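Chintase (Rhizomucor miehei, PDB 5YUQ) catalyses the hydrolysis of chitin as a glycoside hydrolase of family 18, very probably at an active site enclosed in a tunnel. Local coordinates at residues A[7-12]-A[351-356]; A[73-78]-A[117-122]; A[107-112]-A[123-128]; A[262-267]-A[284-289]. All coordinates share one frame; numbering follows the deposited sequence.

Contact 1: residues A[7-12]-A[351-356]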
loop_
_atom_site.group_PDB
_atom_site.type_symbol
_atom_site.label_atom_id
_atom_site.label_comp_id
_atom_site.label_asym_id
_atom_site.label_seq_id
_atom_site.Cartn_x
_atom_site.Cartn_y
_atom_site.Cartn_z
ATOM N N TYR A 7 -8.899 0.410 -0.898
ATOM C CA TYR A 7 -8.661 -0.980 -1.259
ATOM C C TYR A 7 -9.585 -1.889 -0.470
ATOM O O TYR A 7 -9.778 -1.706 0.732
ATOM C CB TYR A 7 -7.212 -1.374 -0.983
ATOM C CG TYR A 7 -6.262 -0.912 -2.059
ATOM C CD1 TYR A 7 -5.658 0.332 -1.980
ATOM C CD2 TYR A 7 -5.975 -1.715 -3.158
ATOM C CE1 TYR A 7 -4.786 0.769 -2.967
ATOM C CE2 TYR A 7 -5.077 -1.292 -4.148
ATOM C CZ TYR A 7 -4.505 -0.045 -4.049
ATOM O OH TYR A 7 -3.639 0.383 -5.027
ATOM N N VAL A 8 -10.170 -2.858 -1.164
ATOM C CA VAL A 8 -10.851 -3.963 -0.507
ATOM C C VAL A 8 -10.165 -5.217 -1.004
ATOM O O VAL A 8 -9.620 -5.233 -2.113
ATOM C CB VAL A 8 -12.347 -3.999 -0.838
ATOM C CG1 VAL A 8 -13.020 -2.734 -0.330
ATOM C CG2 VAL A 8 -12.582 -4.179 -2.339
ATOM N N VAL A 9 -10.164 -6.258 -0.184
ATOM C CA VAL A 9 -9.400 -7.454 -0.501
ATOM C C VAL A 9 -10.295 -8.668 -0.722
ATOM O O VAL A 9 -11.260 -8.885 0.006
ATOM C CB VAL A 9 -8.298 -7.744 0.561
ATOM C CG1 VAL A 9 -7.315 -6.576 0.634
ATOM C CG2 VAL A 9 -8.905 -8.026 1.944
ATOM N N ASP A 10 -9.966 -9.444 -1.749
ATOM C CA ASP A 10 -10.795 -10.569 -2.179
ATOM C C ASP A 10 -11.029 -11.587 -1.068
ATOM O O ASP A 10 -12.101 -12.191 -0.981
ATOM C CB ASP A 10 -10.140 -11.247 -3.379
ATOM C CG ASP A 10 -11.020 -12.297 -4.005
ATOM O OD1 ASP A 10 -11.877 -11.931 -4.848
ATOM O OD2 ASP A 10 -10.848 -13.489 -3.672
ATOM N N TRP A 11 -10.026 -11.774 -0.214
ATOM C CA TRP A 11 -10.086 -12.790 0.832
ATOM C C TRP A 11 -10.804 -12.330 2.099
ATOM O O TRP A 11 -11.015 -13.122 3.018
ATOM C CB TRP A 11 -8.665 -13.253 1.177
ATOM C CG TRP A 11 -7.753 -12.138 1.618
ATOM C CD1 TRP A 11 -7.535 -11.726 2.896
ATOM C CD2 TRP A 11 -6.930 -11.305 0.782
ATOM N NE1 TRP A 11 -6.629 -10.691 2.912
ATOM C CE2 TRP A 11 -6.243 -10.413 1.626
ATOM C CE3 TRP A 11 -6.709 -11.231 -0.599
ATOM C CZ2 TRP A 11 -5.346 -9.455 1.140
ATOM C CZ3 TRP A 11 -5.819 -10.271 -1.083
ATOM C CH2 TRP A 11 -5.156 -9.398 -0.215
ATOM N N ASP A 12 -11.177 -11.057 2.156
ATOM C CA ASP A 12 -11.834 -10.515 3.343
ATOM C C ASP A 12 -12.534 -9.205 3.002
ATOM O O ASP A 12 -12.113 -8.137 3.448
ATOM C CB ASP A 12 -10.804 -10.302 4.459
ATOM C CG ASP A 12 -11.441 -10.130 5.832
ATOM O OD1 ASP A 12 -12.670 -10.310 5.971
ATOM O OD2 ASP A 12 -10.701 -9.814 6.782
ATOM N N SER A 351 -6.565 -1.361 4.536
ATOM C CA SER A 351 -7.631 -1.623 3.578
ATOM C C SER A 351 -8.962 -1.513 4.336
ATOM O O SER A 351 -8.991 -1.506 5.574
ATOM C CB SER A 351 -7.467 -3.005 2.937
ATOM O OG SER A 351 -7.351 -4.005 3.939
ATOM N N LEU A 352 -10.058 -1.429 3.590
ATOM C CA LEU A 352 -11.328 -0.948 4.127
ATOM C C LEU A 352 -11.917 -1.792 5.250
ATOM O O LEU A 352 -12.541 -1.256 6.168
ATOM C CB LEU A 352 -12.337 -0.793 2.982
ATOM C CG LEU A 352 -13.638 -0.081 3.334
ATOM C CD1 LEU A 352 -13.351 1.286 3.926
ATOM C CD2 LEU A 352 -14.512 0.049 2.094
ATOM N N GLU A 353 -11.713 -3.103 5.194
ATOM C CA GLU A 353 -12.350 -3.980 6.170
ATOM C C GLU A 353 -11.722 -3.834 7.554
ATOM O O GLU A 353 -12.255 -4.337 8.537
ATOM C CB GLU A 353 -12.319 -5.437 5.687
ATOM C CG GLU A 353 -11.060 -6.218 6.052
ATOM C CD GLU A 353 -9.824 -5.796 5.288
ATOM O OE1 GLU A 353 -9.916 -5.001 4.320
ATOM O OE2 GLU A 353 -8.730 -6.282 5.648
ATOM N N MET A 354 -10.621 -3.125 7.614
ATOM C CA MET A 354 -9.886 -2.946 8.857
ATOM C C MET A 354 -10.435 -1.878 9.789
ATOM O O MET A 354 -10.091 -1.837 10.910
ATOM C CB MET A 354 -8.382 -2.646 8.608
ATOM C CG MET A 354 -7.696 -3.682 7.789
ATOM S SD MET A 354 -5.969 -3.038 7.534
ATOM C CE MET A 354 -5.210 -4.473 6.719
ATOM N N ASP A 355 -11.293 -1.027 9.243
ATOM C CA ASP A 355 -11.885 0.047 10.028
ATOM C C ASP A 355 -12.890 -0.540 11.007
ATOM O O ASP A 355 -13.367 -1.666 10.820
ATOM C CB ASP A 355 -12.585 1.051 9.108
ATOM C CG ASP A 355 -12.649 2.443 9.705
ATOM O OD1 ASP A 355 -12.273 2.636 10.885
ATOM O OD2 ASP A 355 -13.088 3.349 8.989
ATOM N N ASP A 356 -13.202 0.210 12.056
ATOM C CA ASP A 356 -14.231 -0.238 12.996
ATOM C C ASP A 356 -15.635 0.015 12.444
ATOM O O ASP A 356 -15.806 0.573 11.356
ATOM C CB ASP A 356 -14.025 0.392 14.382
ATOM C CG ASP A 356 -14.098 1.909 14.367
ATOM O OD1 ASP A 356 -14.855 2.478 13.546
ATOM O OD2 ASP A 356 -13.417 2.538 15.209
HETATM O O HOH W 1 -11.555 -5.747 2.314
#

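Contact 2: residues A[73-78]-A[117-122]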
loop_
_atom_site.group_PDB
_atom_site.type_symbol
_atom_site.label_atom_id
_atom_site.label_comp_id
_atom_site.label_asym_id
_atom_site.label_seq_id
_atom_site.Cartn_x
_atom_site.Cartn_y
_atom_site.Cartn_z
ATOM N N PHE A 73 5.562 -10.465 -13.485
ATOM C CA PHE A 73 5.527 -9.202 -14.232
ATOM C C PHE A 73 6.752 -9.032 -15.138
ATOM O O PHE A 73 6.620 -8.734 -16.325
ATOM C CB PHE A 73 5.457 -8.002 -13.286
ATOM C CG PHE A 73 4.063 -7.632 -12.840
ATOM C CD1 PHE A 73 3.198 -6.966 -13.691
ATOM C CD2 PHE A 73 3.652 -7.894 -11.545
ATOM C CE1 PHE A 73 1.920 -6.601 -13.266
ATOM C CE2 PHE A 73 2.380 -7.531 -11.118
ATOM C CZ PHE A 73 1.520 -6.890 -11.974
ATOM N N SER A 74 7.946 -9.219 -14.585
ATOM C CA SER A 74 9.157 -9.001 -15.376
ATOM C C SER A 74 9.218 -9.933 -16.578
ATOM O O SER A 74 9.424 -9.478 -17.696
ATOM C CB SER A 74 10.404 -9.170 -14.510
ATOM O OG SER A 74 11.577 -8.950 -15.288
ATOM N N ASP A 75 9.017 -11.229 -16.349
ATOM C CA ASP A 75 9.017 -12.199 -17.443
ATOM C C ASP A 75 7.946 -11.886 -18.480
ATOM O O ASP A 75 8.198 -11.951 -19.681
ATOM C CB ASP A 75 8.795 -13.616 -16.907
ATOM C CG ASP A 75 9.987 -14.152 -16.144
ATOM O OD1 ASP A 75 11.097 -13.589 -16.276
ATOM O OD2 ASP A 75 9.812 -15.148 -15.408
ATOM N N LEU A 76 6.746 -11.556 -18.012
ATOM C CA LEU A 76 5.640 -11.283 -18.916
ATOM C C LEU A 76 5.946 -10.121 -19.847
ATOM O O LEU A 76 5.666 -10.193 -21.039
ATOM C CB LEU A 76 4.355 -11.005 -18.133
ATOM C CG LEU A 76 3.719 -12.215 -17.441
ATOM C CD1 LEU A 76 2.527 -11.785 -16.580
ATOM C CD2 LEU A 76 3.273 -13.239 -18.472
ATOM N N LEU A 77 6.541 -9.059 -19.311
ATOM C CA LEU A 77 6.706 -7.834 -20.098
ATOM C C LEU A 77 7.969 -7.784 -20.957
ATOM O O LEU A 77 8.046 -6.970 -21.872
ATOM C CB LEU A 77 6.648 -6.593 -19.202
ATOM C CG LEU A 77 5.381 -6.458 -18.356
ATOM C CD1 LEU A 77 5.389 -5.135 -17.604
ATOM C CD2 LEU A 77 4.153 -6.570 -19.236
ATOM N N LYS A 78 8.935 -8.657 -20.676
ATOM C CA LYS A 78 10.225 -8.624 -21.383
ATOM C C LYS A 78 10.212 -9.456 -22.661
ATOM O O LYS A 78 11.151 -9.398 -23.454
ATOM C CB LYS A 78 11.372 -9.065 -20.461
ATOM C CG LYS A 78 11.510 -10.575 -20.271
ATOM C CD LYS A 78 12.669 -10.891 -19.336
ATOM C CE LYS A 78 12.884 -12.388 -19.201
ATOM N NZ LYS A 78 14.027 -12.682 -18.290
ATOM N N CYS A 117 11.959 -14.320 -4.967
ATOM C CA CYS A 117 12.106 -15.041 -6.225
ATOM C C CYS A 117 11.311 -14.416 -7.376
ATOM O O CYS A 117 11.152 -15.028 -8.443
ATOM C CB CYS A 117 11.732 -16.515 -6.045
ATOM S SG CYS A 117 10.002 -16.772 -5.616
ATOM N N ASN A 118 10.811 -13.197 -7.168
ATOM C CA ASN A 118 10.227 -12.435 -8.274
ATOM C C ASN A 118 11.163 -12.378 -9.469
ATOM O O ASN A 118 12.379 -12.245 -9.304
ATOM C CB ASN A 118 9.933 -10.996 -7.837
ATOM C CG ASN A 118 8.643 -10.863 -7.063
ATOM O OD1 ASN A 118 7.862 -11.811 -6.937
ATOM N ND2 ASN A 118 8.403 -9.668 -6.545
ATOM N N SER A 119 10.610 -12.469 -10.674
ATOM C CA SER A 119 11.417 -12.230 -11.864
ATOM C C SER A 119 11.798 -10.749 -11.906
ATOM O O SER A 119 11.085 -9.897 -11.377
ATOM C CB SER A 119 10.687 -12.655 -13.140
ATOM O OG SER A 119 9.455 -11.970 -13.309
ATOM N N LYS A 120 12.936 -10.445 -12.520
ATOM C CA LYS A 120 13.427 -9.073 -12.579
ATOM C C LYS A 120 14.270 -8.894 -13.831
ATOM O O LYS A 120 14.885 -9.842 -14.306
ATOM C CB LYS A 120 14.257 -8.752 -11.341
ATOM C CG LYS A 120 15.403 -9.720 -11.122
ATOM C CD LYS A 120 16.221 -9.362 -9.898
ATOM C CE LYS A 120 15.386 -9.403 -8.626
ATOM N NZ LYS A 120 14.716 -10.718 -8.365
ATOM N N ASP A 121 14.288 -7.680 -14.365
ATOM C CA ASP A 121 15.048 -7.368 -15.566
ATOM C C ASP A 121 15.437 -5.902 -15.521
ATOM O O ASP A 121 14.691 -5.080 -14.985
ATOM C CB ASP A 121 14.215 -7.651 -16.813
ATOM C CG ASP A 121 15.030 -7.594 -18.081
ATOM O OD1 ASP A 121 15.589 -8.639 -18.475
ATOM O OD2 ASP A 121 15.111 -6.507 -18.692
ATOM N N GLU A 122 16.603 -5.567 -16.071
ATOM C CA GLU A 122 17.032 -4.170 -16.130
ATOM C C GLU A 122 15.985 -3.271 -16.773
ATOM O O GLU A 122 15.889 -2.093 -16.438
ATOM C CB GLU A 122 18.327 -4.031 -16.937
ATOM C CG GLU A 122 19.514 -4.771 -16.378
ATOM C CD GLU A 122 20.616 -4.926 -17.406
ATOM O OE1 GLU A 122 20.622 -4.155 -18.395
ATOM O OE2 GLU A 122 21.463 -5.830 -17.237
HETATM O O HOH W 2 8.245 -9.445 -11.602
HETATM O O HOH W 3 15.842 -10.870 -17.062
#

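Contact 3: residues A[107-112]-A[123-128]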
loop_
_atom_site.group_PDB
_atom_site.type_symbol
_atom_site.label_atom_id
_atom_site.label_comp_id
_atom_site.label_asym_id
_atom_site.label_seq_id
_atom_site.Cartn_x
_atom_site.Cartn_y
_atom_site.Cartn_z
ATOM N N GLU A 107 5.220 -5.237 -7.335
ATOM C CA GLU A 107 6.085 -5.010 -6.191
ATOM C C GLU A 107 7.320 -5.907 -6.325
ATOM O O GLU A 107 7.320 -7.005 -5.776
ATOM C CB GLU A 107 5.332 -5.306 -4.881
ATOM C CG GLU A 107 4.077 -4.445 -4.705
ATOM C CD GLU A 107 3.388 -4.644 -3.359
ATOM O OE1 GLU A 107 3.856 -5.466 -2.544
ATOM O OE2 GLU A 107 2.375 -3.961 -3.111
ATOM N N TYR A 108 8.378 -5.477 -7.030
ATOM C CA TYR A 108 8.530 -4.146 -7.622
ATOM C C TYR A 108 9.352 -4.280 -8.896
ATOM O O TYR A 108 10.073 -5.263 -9.064
ATOM C CB TYR A 108 9.306 -3.234 -6.667
ATOM C CG TYR A 108 8.730 -3.147 -5.284
ATOM C CD1 TYR A 108 7.755 -2.208 -4.977
ATOM C CD2 TYR A 108 9.155 -4.006 -4.274
ATOM C CE1 TYR A 108 7.216 -2.126 -3.713
ATOM C CE2 TYR A 108 8.616 -3.934 -3.005
ATOM C CZ TYR A 108 7.650 -2.987 -2.729
ATOM O OH TYR A 108 7.109 -2.898 -1.467
ATOM N N PRO A 109 9.263 -3.294 -9.804
ATOM C CA PRO A 109 10.135 -3.348 -10.979
ATOM C C PRO A 109 11.616 -3.436 -10.605
ATOM O O PRO A 109 12.080 -2.684 -9.741
ATOM C CB PRO A 109 9.864 -2.014 -11.676
ATOM C CG PRO A 109 8.448 -1.682 -11.294
ATOM C CD PRO A 109 8.276 -2.198 -9.888
ATOM N N ASN A 110 12.320 -4.361 -11.259
ATOM C CA ASN A 110 13.769 -4.575 -11.104
ATOM C C ASN A 110 14.284 -4.417 -9.679
ATOM O O ASN A 110 15.078 -3.527 -9.379
ATOM C CB ASN A 110 14.562 -3.690 -12.072
ATOM C CG ASN A 110 15.994 -4.141 -12.194
ATOM O OD1 ASN A 110 16.309 -5.292 -11.870
ATOM N ND2 ASN A 110 16.877 -3.247 -12.632
ATOM N N SER A 111 13.820 -5.291 -8.796
ATOM C CA SER A 111 14.151 -5.175 -7.386
ATOM C C SER A 111 14.375 -6.549 -6.791
ATOM O O SER A 111 13.615 -7.467 -7.072
ATOM C CB SER A 111 13.008 -4.482 -6.643
ATOM O OG SER A 111 13.299 -4.354 -5.263
ATOM N N PRO A 112 15.438 -6.696 -5.989
ATOM C CA PRO A 112 15.674 -7.934 -5.240
ATOM C C PRO A 112 14.839 -7.924 -3.973
ATOM O O PRO A 112 14.831 -8.893 -3.214
ATOM C CB PRO A 112 17.153 -7.833 -4.871
ATOM C CG PRO A 112 17.376 -6.372 -4.716
ATOM C CD PRO A 112 16.534 -5.728 -5.802
ATOM N N ASN A 123 15.212 -3.824 -17.704
ATOM C CA ASN A 123 14.249 -3.038 -18.462
ATOM C C ASN A 123 12.876 -2.976 -17.815
ATOM O O ASN A 123 11.941 -2.458 -18.420
ATOM C CB ASN A 123 14.074 -3.585 -19.884
ATOM C CG ASN A 123 15.297 -3.404 -20.736
ATOM O OD1 ASN A 123 16.134 -2.541 -20.473
ATOM N ND2 ASN A 123 15.404 -4.214 -21.777
ATOM N N ASP A 124 12.752 -3.488 -16.598
ATOM C CA ASP A 124 11.433 -3.589 -15.967
ATOM C C ASP A 124 10.625 -2.296 -15.978
ATOM O O ASP A 124 9.454 -2.298 -16.354
ATOM C CB ASP A 124 11.554 -4.097 -14.534
ATOM C CG ASP A 124 11.716 -5.601 -14.457
ATOM O OD1 ASP A 124 11.562 -6.290 -15.499
ATOM O OD2 ASP A 124 11.981 -6.090 -13.348
ATOM N N THR A 125 11.246 -1.192 -15.579
ATOM C CA THR A 125 10.504 0.057 -15.463
ATOM C C THR A 125 10.080 0.594 -16.822
ATOM O O THR A 125 8.948 1.043 -16.980
ATOM C CB THR A 125 11.264 1.100 -14.624
ATOM O OG1 THR A 125 11.372 0.618 -13.273
ATOM C CG2 THR A 125 10.509 2.418 -14.607
ATOM N N ALA A 126 10.963 0.510 -17.815
ATOM C CA ALA A 126 10.594 0.918 -19.171
ATOM C C ALA A 126 9.450 0.045 -19.693
ATOM O O ALA A 126 8.540 0.530 -20.373
ATOM C CB ALA A 126 11.802 0.825 -20.099
ATOM N N ASN A 127 9.511 -1.246 -19.379
ATOM C CA ASN A 127 8.502 -2.189 -19.848
ATOM C C ASN A 127 7.167 -1.970 -19.157
ATOM O O ASN A 127 6.110 -2.181 -19.749
ATOM C CB ASN A 127 8.974 -3.634 -19.634
ATOM C CG ASN A 127 10.093 -4.026 -20.582
ATOM O OD1 ASN A 127 10.329 -3.365 -21.599
ATOM N ND2 ASN A 127 10.776 -5.114 -20.260
ATOM N N TYR A 128 7.225 -1.550 -17.896
ATOM C CA TYR A 128 6.026 -1.204 -17.140
ATOM C C TYR A 128 5.318 -0.053 -17.828
ATOM O O TYR A 128 4.102 -0.070 -18.007
ATOM C CB TYR A 128 6.428 -0.761 -15.737
ATOM C CG TYR A 128 5.431 -0.955 -14.621
ATOM C CD1 TYR A 128 4.212 -1.599 -14.811
ATOM C CD2 TYR A 128 5.731 -0.487 -13.354
ATOM C CE1 TYR A 128 3.324 -1.781 -13.730
ATOM C CE2 TYR A 128 4.862 -0.660 -12.281
ATOM C CZ TYR A 128 3.661 -1.294 -12.481
ATOM O OH TYR A 128 2.828 -1.454 -11.401
#

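Contact 4: residues A[262-267]-A[284-289]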
loop_
_atom_site.group_PDB
_atom_site.type_symbol
_atom_site.label_atom_id
_atom_site.label_comp_id
_atom_site.label_asym_id
_atom_site.label_seq_id
_atom_site.Cartn_x
_atom_site.Cartn_y
_atom_site.Cartn_z
ATOM N N LYS A 262 4.154 -12.147 16.035
ATOM C CA LYS A 262 2.766 -12.079 15.595
ATOM C C LYS A 262 2.088 -10.814 16.105
ATOM O O LYS A 262 2.307 -10.392 17.245
ATOM C CB LYS A 262 2.010 -13.305 16.113
ATOM C CG LYS A 262 0.563 -13.409 15.660
ATOM C CD LYS A 262 -0.127 -14.572 16.382
ATOM C CE LYS A 262 -1.602 -14.670 16.025
ATOM N NZ LYS A 262 -1.817 -15.017 14.603
ATOM N N GLY A 263 1.259 -10.223 15.252
ATOM C CA GLY A 263 0.418 -9.103 15.636
ATOM C C GLY A 263 -0.893 -9.586 16.219
ATOM O O GLY A 263 -0.898 -10.301 17.228
ATOM N N ASP A 264 -2.009 -9.212 15.598
ATOM C CA ASP A 264 -3.305 -9.643 16.118
ATOM C C ASP A 264 -3.795 -10.924 15.443
ATOM O O ASP A 264 -3.022 -11.620 14.787
ATOM C CB ASP A 264 -4.349 -8.520 16.022
ATOM C CG ASP A 264 -4.711 -8.171 14.596
ATOM O OD1 ASP A 264 -4.307 -8.892 13.653
ATOM O OD2 ASP A 264 -5.417 -7.161 14.409
ATOM N N SER A 265 -5.084 -11.224 15.605
ATOM C CA SER A 265 -5.657 -12.454 15.065
ATOM C C SER A 265 -5.648 -12.510 13.542
ATOM O O SER A 265 -5.746 -13.589 12.960
ATOM C CB SER A 265 -7.084 -12.646 15.584
ATOM O OG SER A 265 -7.944 -11.636 15.097
ATOM N N THR A 266 -5.540 -11.353 12.892
ATOM C CA THR A 266 -5.490 -11.305 11.434
ATOM C C THR A 266 -4.110 -11.683 10.918
ATOM O O THR A 266 -3.933 -11.905 9.719
ATOM C CB THR A 266 -5.844 -9.907 10.878
ATOM O OG1 THR A 266 -4.795 -8.981 11.193
ATOM C CG2 THR A 266 -7.165 -9.413 11.430
ATOM N N ASP A 267 -3.134 -11.753 11.821
ATOM C CA ASP A 267 -1.752 -12.022 11.424
ATOM C C ASP A 267 -1.455 -13.517 11.402
ATOM O O ASP A 267 -0.880 -14.066 12.343
ATOM C CB ASP A 267 -0.773 -11.286 12.343
ATOM C CG ASP A 267 0.666 -11.384 11.875
ATOM O OD1 ASP A 267 0.911 -11.858 10.749
ATOM O OD2 ASP A 267 1.554 -10.975 12.647
ATOM N N GLN A 284 1.124 -7.478 11.717
ATOM C CA GLN A 284 -0.045 -6.648 11.441
ATOM C C GLN A 284 -1.018 -6.639 12.615
ATOM O O GLN A 284 -1.297 -7.668 13.231
ATOM C CB GLN A 284 -0.738 -7.132 10.170
ATOM C CG GLN A 284 -2.012 -6.375 9.818
ATOM C CD GLN A 284 -2.642 -6.878 8.534
ATOM O OE1 GLN A 284 -2.328 -6.394 7.445
ATOM N NE2 GLN A 284 -3.536 -7.861 8.658
ATOM N N TYR A 285 -1.528 -5.454 12.917
ATOM C CA TYR A 285 -2.456 -5.256 14.010
ATOM C C TYR A 285 -3.509 -4.305 13.455
ATOM O O TYR A 285 -3.249 -3.113 13.311
ATOM C CB TYR A 285 -1.693 -4.602 15.160
ATOM C CG TYR A 285 -2.076 -5.079 16.538
ATOM C CD1 TYR A 285 -3.189 -4.566 17.170
ATOM C CD2 TYR A 285 -1.301 -6.010 17.212
ATOM C CE1 TYR A 285 -3.544 -4.972 18.422
ATOM C CE2 TYR A 285 -1.655 -6.432 18.488
ATOM C CZ TYR A 285 -2.778 -5.904 19.077
ATOM O OH TYR A 285 -3.154 -6.301 20.340
ATOM N N ILE A 286 -4.689 -4.814 13.108
ATOM C CA ILE A 286 -5.649 -3.956 12.402
ATOM C C ILE A 286 -6.390 -3.021 13.346
ATOM O O ILE A 286 -6.491 -3.275 14.546
ATOM C CB ILE A 286 -6.655 -4.747 11.541
ATOM C CG1 ILE A 286 -7.574 -5.600 12.418
ATOM C CG2 ILE A 286 -5.923 -5.602 10.514
ATOM C CD1 ILE A 286 -8.814 -6.073 11.680
ATOM N N TRP A 287 -6.904 -1.927 12.803
ATOM C CA TRP A 287 -7.551 -0.923 13.630
ATOM C C TRP A 287 -8.673 -1.503 14.478
ATOM O O TRP A 287 -8.829 -1.117 15.640
ATOM C CB TRP A 287 -8.090 0.230 12.790
ATOM C CG TRP A 287 -8.870 1.181 13.636
ATOM C CD1 TRP A 287 -10.229 1.286 13.716
ATOM C CD2 TRP A 287 -8.337 2.146 14.550
ATOM N NE1 TRP A 287 -10.573 2.260 14.627
ATOM C CE2 TRP A 287 -9.427 2.806 15.149
ATOM C CE3 TRP A 287 -7.040 2.521 14.917
ATOM C CZ2 TRP A 287 -9.262 3.824 16.087
ATOM C CZ3 TRP A 287 -6.875 3.528 15.850
ATOM C CH2 TRP A 287 -7.980 4.167 16.427
ATOM N N ARG A 288 -9.452 -2.421 13.923
ATOM C CA ARG A 288 -10.584 -2.994 14.675
ATOM C C ARG A 288 -10.071 -3.531 16.026
ATOM O O ARG A 288 -10.740 -3.351 17.005
ATOM C CB ARG A 288 -11.318 -4.096 13.965
ATOM C CG ARG A 288 -12.058 -3.652 12.725
ATOM C CD ARG A 288 -12.713 -4.750 11.914
ATOM N NE ARG A 288 -13.885 -5.304 12.594
ATOM C CZ ARG A 288 -15.076 -4.737 12.591
ATOM N NH1 ARG A 288 -15.335 -3.616 11.930
ATOM N NH2 ARG A 288 -16.042 -5.321 13.233
ATOM N N THR A 289 -8.922 -4.212 16.005
ATOM C CA THR A 289 -8.337 -4.771 17.219
ATOM C C THR A 289 -7.852 -3.677 18.161
ATOM O O THR A 289 -8.079 -3.741 19.370
ATOM C CB THR A 289 -7.158 -5.687 16.888
ATOM O OG1 THR A 289 -7.560 -6.642 15.895
ATOM C CG2 THR A 289 -6.686 -6.416 18.141
HETATM O O HOH W 4 -8.057 -9.175 16.767
#

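Contact 1: residues A[7-12]-A[351-356]
Tyr7 and Ser351 run level at 5.0 Å between CA atoms, and just beyond them Leu352 N gives a straight hydrogen bond (2.9 Å, 164°) to Tyr7 O, almost in line with its carbonyl. The strand pairing of 4-9 with 346-350 is thus carried one step past the cis peptide before Ser351. Val8 and Leu352 point the same way side by side, Val8 CG1 lying 3.9 Å from Leu352 CB. Farther along, Glu353 folds back: chi1 (87°) sets CG between the backbone N and carbonyl carbon, 3.4 Å from Asp12 O, and the bend at chi2 brings OE1 beside Val9 CG2. Ser351 OG donates to that OE1 on its syn side at 2.8 Å, and a water donates to it as well while bridging Val9 N and Asp12 O. The two acids cross at about a right angle with Asp12 OD2 4.2 Å from Glu353 OE2. Joining the C-terminal ends of the first and last strands closes a TIM barrel, with the cis peptide familiar in family 18 chitinases.

Contact 2: residues A[73-78]-A[117-122]
The carboxylate of Asp75 has the methylene of Ser119 over one face, Ser119 CB standing 3.3 Å from Asp75 OD1 and nearly as close to CG and OD2. The Asp121 carboxylate is met by the shank of Lys78, whose CD comes 3.8 Å from Asp121 OD1, while Asp121 OD2 accepts from Asn123 N. A third flat group, the Phe73 ring, turns away from the loop and stacks on Trp106. Polar bonds then tie the first turn of helix 73-78 to the loop. Asp75 N donates to Ser119 OG (3.2 Å, 155°), the hydroxyl being held between the backbone N and carbonyl carbon of its own residue (chi1 59°); Ser119 OG in turn donates to Leu71 O. A water accepts from Ser74 N at 3.0 Å and donates to Ser119 O, adding a second tie beside the first. Ser74 OG swings anti to its N, close against the Lys120-Asp121 peptide, yet bonds instead to Asp124 OD1. Lys78 reaches out fully extended; its NZ makes a long salt bridge of 3.7 Å with Asp75 OD1 and donates to a water that reaches Asp121 OD1. Next door, Cys117 is disulfide-bonded to Cys274. Packing a short helix after the third strand of a TIM barrel against the loop after the fourth joins neighbouring loops at the C-terminal end of the barrel, where this fold keeps its active site.

Contact 3: residues A[107-112]-A[123-128]
Pro109 and Asn110 meet Asp124, Thr125 and Tyr128 where the loop after the fourth strand of the TIM barrel folds onto the first turns of its own helix, 124-139. In family 18 that strand leads to the catalytic acid of the DxxDxDxE signature, a place probably taken here by Glu107, followed by a cis peptide. Van der Waals packing is the work of the Pro109 ring. Its CG makes the apolar contact, resting obliquely 3.6 Å from Tyr128 CD2, while its CB lies 3.9 Å from Asp124 CB and 3.4 Å from Thr125 OG1, a hydroxyl that bonds to Asn155 O. Tyr128, with CG anti to the backbone N (chi1 -153°), carries its ring past the proline to a hydroxyl bonded to Thr147 and Trp106 N. The polar part is carried by the Asp124 carboxylate, whose OD2 takes Asp121 N of contact 2. Across the contact, Asn110 N, at a residue with positive phi (38°), donates to the anti lone pair of Asp124 OD2 at 2.7 Å and 145°.

Contact 4: residues A[262-267]-A[284-289]
Asp264 lies with its CB squarely over one face of the Tyr285 ring, 4.0 Å from the centroid and only 5° off the normal, a CH-pi contact. With CG between the backbone N and the carbonyl carbon (chi1 67°), OD2 reaches Ile286 and Thr289 while OD1 turns to Thr266, and four hydrogen bonds grip the carboxylate. Thr289 OG1, at 2.7 Å, and Ile286 N, at 2.8 Å, reach Asp264 OD2 from opposite faces of the carboxylate, fixing its rotation; Thr266 N and OG1 both donate to OD1, the former making an Asx turn. Thr266 crosses the Gln284 side chain at about a right angle, and Gln284 NE2 donates to Thr266 OG1 at 3.0 Å, within the amide plane. The Thr266 methyl CG2 packs obliquely on Ile286 CD1, 3.7 Å away. On the backbone, Asp264 N donates to Gln284 O (2.9 Å, 162°). The loop 262-267 thereby pins strand 284-286, which pairs antiparallel with strand 228-240 (Tyr285 with Gly236), and the start of helix 287-292, where the Trp287 backbone bonds to Phe234.

Overall arrangement
All four contacts lie within the family 18 range, which forms a TIM barrel, and they gather into two pairs far apart. Contacts 2 and 3 have centres 7 Å apart, and their segments alternate along the chain; Lys120 CE packs against Ser111 O, and Asn118 ND2 near Glu107 O. Contacts 1 and 4 lie 13 Å apart by centres and meet where Trp287 NE1 and Arg288 NH1 bond to Asp356 OD2 and Asp355 O. Between the pairs, contacts 1 and 3 stand on opposite sides of the chain's centre, 27 Å between centres, though nearest atoms come within about 8 Å. Glu107, probably the catalytic acid by family analogy, lies in segment 107-112 but takes no part in the touching itself.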